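Local coordinates for surface presentation of antigens protein SpaS (Shigella flexneri, PDB 2VT1) that is required for secretion of the three Ipa invasins and for their surface presentation, here as the cytoplasmic domain of a type III secretion exporter protein, at residues P1-E13 / F19-R33. Sequence-based numbering, arbitrary orientation. Where two conformers were deposited one is given.
Sequences PTHIAIGIYFNPE and FISLIETNQCALAVR
Leu30 sets its CD2 methyl over the middle of the His3 ring, a CH-pi contact of 3.7 Å from CD2 to the ring centroid. Thr2 CG2 lies against the opposite face, toward the rim, so the imidazole is sandwiched between two methyls. With chi1 at -62°, His3 CG sits beside its own backbone N, which swings the ring over the start of helix 26-38. The Arg33 guanidinium stands nearly upright to that ring (planes 79° apart), and its NH1 gives Ile4 O a weak, bent bond of 2.8 Å. Next along the strand, Ala5 and Glu24 form a hydrogen-bonded antiparallel pair: Ala5 N donates to Glu24 O (2.9 Å) and Glu24 N to Ala5 O. Ala5 CB meets Ala29 CB at 3.9 Å and Val32 CG1 at 4.0 Å, seating the helix on the sheet. This is a beta hairpin whose second strand runs into the helix; a beta bulge puts Ser21 and Leu22 opposite Gly7, with Ser21 N bonded to Gly7 O and Gly7 N to Leu22 O. Ile6 to Ile8 also pair with a strand of another protein chain, consistent with the family's self-cleavage just before Pro1. At the far end Phe19 O takes an almost straight bond from Tyr9 N (2.8 Å, 176° at the hydrogen). Phe19 CD2 packs on Tyr9 CB, 4.1 Å away, while the Phe19 ring meets Phe62 edge-to-face.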
# COMPACT_ATOMS: atom_id res chain seq x y z
N PRO B 1 7.89 -9.20 -8.03
CA PRO B 1 9.34 -9.20 -8.20
C PRO B 1 9.87 -7.89 -8.78
O PRO B 1 10.40 -7.07 -8.03
CB PRO B 1 9.57 -10.35 -9.16
CG PRO B 1 8.52 -11.35 -8.77
CD PRO B 1 7.32 -10.53 -8.32
N THR B 2 9.73 -7.69 -10.09
CA THR B 2 10.24 -6.47 -10.69
C THR B 2 9.50 -5.23 -10.15
O THR B 2 10.14 -4.26 -9.73
CB THR B 2 10.18 -6.50 -12.24
OG1 THR B 2 10.50 -7.82 -12.70
CG2 THR B 2 11.16 -5.50 -12.84
N HIS B 3 8.17 -5.24 -10.16
CA HIS B 3 7.41 -4.11 -9.61
C HIS B 3 6.40 -4.58 -8.59
O HIS B 3 5.71 -5.58 -8.80
CB HIS B 3 6.72 -3.32 -10.72
CG HIS B 3 7.67 -2.72 -11.69
ND1 HIS B 3 7.83 -3.20 -12.97
CD2 HIS B 3 8.55 -1.69 -11.56
CE1 HIS B 3 8.75 -2.48 -13.59
NE2 HIS B 3 9.19 -1.56 -12.76
N ILE B 4 6.34 -3.84 -7.48
CA ILE B 4 5.47 -4.16 -6.35
C ILE B 4 4.65 -2.92 -5.93
O ILE B 4 5.15 -1.80 -5.91
CB ILE B 4 6.29 -4.66 -5.13
CG1 ILE B 4 7.01 -5.98 -5.44
CG2 ILE B 4 5.39 -4.83 -3.92
CD1 ILE B 4 8.12 -6.30 -4.46
N ALA B 5 3.38 -3.12 -5.62
CA ALA B 5 2.54 -2.07 -5.05
C ALA B 5 1.80 -2.64 -3.85
O ALA B 5 1.13 -3.66 -3.97
CB ALA B 5 1.56 -1.56 -6.09
N ILE B 6 1.95 -2.00 -2.70
CA ILE B 6 1.22 -2.42 -1.49
C ILE B 6 0.42 -1.22 -1.00
O ILE B 6 0.95 -0.13 -0.70
CB ILE B 6 2.16 -2.93 -0.34
CG1 ILE B 6 3.31 -3.81 -0.88
CG2 ILE B 6 1.34 -3.64 0.76
CD1 ILE B 6 2.99 -5.29 -1.20
N GLY B 7 -0.89 -1.43 -0.94
CA GLY B 7 -1.79 -0.42 -0.46
C GLY B 7 -1.84 -0.52 1.04
O GLY B 7 -1.85 -1.61 1.59
N ILE B 8 -1.87 0.63 1.71
CA ILE B 8 -1.91 0.69 3.17
C ILE B 8 -3.04 1.57 3.68
O ILE B 8 -3.17 2.74 3.32
CB ILE B 8 -0.58 1.18 3.77
CG1 ILE B 8 0.59 0.32 3.29
CG2 ILE B 8 -0.65 1.15 5.29
CD1 ILE B 8 0.64 -1.03 3.90
N TYR B 9 -3.86 0.98 4.54
CA TYR B 9 -4.94 1.68 5.21
C TYR B 9 -4.59 1.82 6.69
O TYR B 9 -3.77 1.07 7.18
CB TYR B 9 -6.20 0.85 5.04
CG TYR B 9 -7.35 1.36 5.82
CD1 TYR B 9 -8.01 2.52 5.43
CD2 TYR B 9 -7.79 0.70 6.95
CE1 TYR B 9 -9.08 3.01 6.15
CE2 TYR B 9 -8.86 1.19 7.68
CZ TYR B 9 -9.50 2.34 7.28
OH TYR B 9 -10.56 2.82 8.00
N PHE B 10 -5.21 2.75 7.41
CA PHE B 10 -4.97 2.81 8.87
C PHE B 10 -6.11 3.44 9.65
O PHE B 10 -6.55 4.53 9.33
CB PHE B 10 -3.67 3.54 9.18
CG PHE B 10 -3.27 3.49 10.64
CD1 PHE B 10 -2.82 2.32 11.21
CD2 PHE B 10 -3.32 4.63 11.42
CE1 PHE B 10 -2.46 2.27 12.54
CE2 PHE B 10 -2.95 4.58 12.76
CZ PHE B 10 -2.52 3.41 13.31
N ASN B 11 -6.56 2.76 10.70
CA ASN B 11 -7.57 3.29 11.64
C ASN B 11 -7.29 2.80 13.06
O ASN B 11 -7.38 1.61 13.36
CB ASN B 11 -8.99 2.87 11.22
CG ASN B 11 -10.06 3.51 12.08
OD1 ASN B 11 -9.76 4.24 13.03
ND2 ASN B 11 -11.32 3.25 11.75
N PRO B 12 -6.91 3.73 13.94
CA PRO B 12 -6.44 3.36 15.26
C PRO B 12 -7.55 2.88 16.21
O PRO B 12 -7.26 2.31 17.27
CB PRO B 12 -5.79 4.65 15.77
CG PRO B 12 -6.46 5.73 15.01
CD PRO B 12 -6.72 5.16 13.67
N GLU B 13 -8.80 3.08 15.83
CA GLU B 13 -9.90 2.59 16.65
C GLU B 13 -10.09 1.08 16.49
O GLU B 13 -10.75 0.44 17.32
CB GLU B 13 -11.20 3.33 16.30
CG GLU B 13 -11.16 4.84 16.48
CD GLU B 13 -10.84 5.26 17.91
OE1 GLU B 13 -11.13 4.48 18.84
OE2 GLU B 13 -10.29 6.37 18.10
N PHE B 19 -3.12 -1.77 7.79
CA PHE B 19 -3.85 -2.85 7.12
C PHE B 19 -3.52 -2.82 5.63
O PHE B 19 -3.58 -1.77 5.01
CB PHE B 19 -5.35 -2.65 7.35
CG PHE B 19 -6.24 -3.57 6.55
CD1 PHE B 19 -6.78 -4.71 7.11
CD2 PHE B 19 -6.58 -3.26 5.25
CE1 PHE B 19 -7.61 -5.53 6.40
CE2 PHE B 19 -7.42 -4.09 4.52
CZ PHE B 19 -7.95 -5.22 5.10
N ILE B 20 -3.13 -3.97 5.09
CA ILE B 20 -2.81 -4.10 3.66
C ILE B 20 -4.07 -4.29 2.82
O ILE B 20 -4.73 -5.32 2.93
CB ILE B 20 -1.84 -5.28 3.40
CG1 ILE B 20 -0.47 -4.99 4.02
CG2 ILE B 20 -1.75 -5.55 1.87
CD1 ILE B 20 0.45 -6.20 4.10
N SER B 21 -4.38 -3.30 1.98
CA SER B 21 -5.58 -3.27 1.14
C SER B 21 -5.38 -3.80 -0.29
O SER B 21 -6.35 -4.04 -1.01
CB SER B 21 -6.06 -1.83 1.02
OG SER B 21 -5.01 -0.98 0.59
N LEU B 22 -4.14 -3.96 -0.71
CA LEU B 22 -3.86 -4.49 -2.03
C LEU B 22 -2.40 -4.89 -2.12
O LEU B 22 -1.53 -4.30 -1.48
CB LEU B 22 -4.27 -3.47 -3.13
CG LEU B 22 -3.42 -2.24 -3.47
CD1 LEU B 22 -2.32 -2.58 -4.47
CD2 LEU B 22 -4.29 -1.15 -4.04
N ILE B 23 -2.16 -5.93 -2.89
CA ILE B 23 -0.81 -6.30 -3.26
C ILE B 23 -0.83 -6.67 -4.73
O ILE B 23 -1.47 -7.64 -5.12
CB ILE B 23 -0.29 -7.52 -2.48
CG1 ILE B 23 -0.34 -7.27 -0.97
CG2 ILE B 23 1.14 -7.84 -2.94
CD1 ILE B 23 0.34 -8.36 -0.13
N GLU B 24 -0.13 -5.88 -5.54
CA GLU B 24 -0.02 -6.18 -6.96
C GLU B 24 1.46 -6.14 -7.36
O GLU B 24 2.28 -5.56 -6.66
CB GLU B 24 -0.83 -5.20 -7.81
CG GLU B 24 -2.31 -5.13 -7.45
CD GLU B 24 -3.08 -6.40 -7.77
OE1 GLU B 24 -2.70 -7.12 -8.72
OE2 GLU B 24 -4.09 -6.67 -7.08
N THR B 25 1.79 -6.79 -8.48
CA THR B 25 3.15 -6.87 -8.94
C THR B 25 3.22 -6.56 -10.44
O THR B 25 2.21 -6.62 -11.15
CB THR B 25 3.76 -8.30 -8.72
OG1 THR B 25 3.03 -9.27 -9.50
CG2 THR B 25 3.71 -8.71 -7.25
N ASN B 26 4.41 -6.21 -10.90
CA ASN B 26 4.70 -5.99 -12.31
C ASN B 26 3.77 -5.00 -13.00
O ASN B 26 3.65 -3.87 -12.56
CB ASN B 26 4.76 -7.33 -13.03
CG ASN B 26 5.94 -8.17 -12.58
OD1 ASN B 26 7.00 -7.61 -12.28
ND2 ASN B 26 5.76 -9.49 -12.51
N GLN B 27 3.14 -5.39 -14.11
CA GLN B 27 2.40 -4.40 -14.89
C GLN B 27 1.20 -3.87 -14.14
O GLN B 27 0.92 -2.67 -14.21
CB GLN B 27 1.99 -4.95 -16.26
CG GLN B 27 3.16 -5.17 -17.22
CD GLN B 27 3.98 -3.92 -17.48
OE1 GLN B 27 3.45 -2.88 -17.90
NE2 GLN B 27 5.28 -4.00 -17.23
N CYS B 28 0.49 -4.74 -13.43
CA CYS B 28 -0.64 -4.30 -12.64
C CYS B 28 -0.18 -3.32 -11.56
O CYS B 28 -0.88 -2.37 -11.25
CB CYS B 28 -1.35 -5.50 -11.99
SG CYS B 28 -2.43 -6.44 -13.11
N ALA B 29 0.99 -3.57 -10.99
CA ALA B 29 1.54 -2.65 -9.97
C ALA B 29 1.76 -1.24 -10.53
O ALA B 29 1.56 -0.25 -9.83
CB ALA B 29 2.84 -3.19 -9.43
N LEU B 30 2.18 -1.17 -11.79
CA LEU B 30 2.48 0.10 -12.43
C LEU B 30 1.19 0.89 -12.67
O LEU B 30 1.19 2.12 -12.65
CB LEU B 30 3.20 -0.11 -13.77
CG LEU B 30 4.60 -0.74 -13.81
CD1 LEU B 30 5.03 -0.95 -15.24
CD2 LEU B 30 5.63 0.08 -13.07
N ALA B 31 0.10 0.16 -12.91
CA ALA B 31 -1.22 0.76 -13.14
C ALA B 31 -1.78 1.24 -11.82
O ALA B 31 -2.42 2.29 -11.75
CB ALA B 31 -2.19 -0.25 -13.80
N VAL B 32 -1.55 0.48 -10.76
CA VAL B 32 -1.93 0.94 -9.42
C VAL B 32 -1.24 2.28 -9.10
O VAL B 32 -1.86 3.20 -8.59
CB VAL B 32 -1.60 -0.12 -8.35
CG1 VAL B 32 -1.78 0.47 -6.98
CG2 VAL B 32 -2.51 -1.34 -8.52
N ARG B 33 0.04 2.39 -9.43
CA ARG B 33 0.79 3.61 -9.14
C ARG B 33 0.25 4.82 -9.89
O ARG B 33 0.07 5.87 -9.31
CB ARG B 33 2.28 3.38 -9.43
CG ARG B 33 3.00 2.80 -8.21
CD ARG B 33 3.74 1.47 -8.43
NE ARG B 33 5.08 1.65 -8.99
CZ ARG B 33 6.08 0.78 -8.88
NH1 ARG B 33 5.92 -0.36 -8.21
NH2 ARG B 33 7.25 1.05 -9.43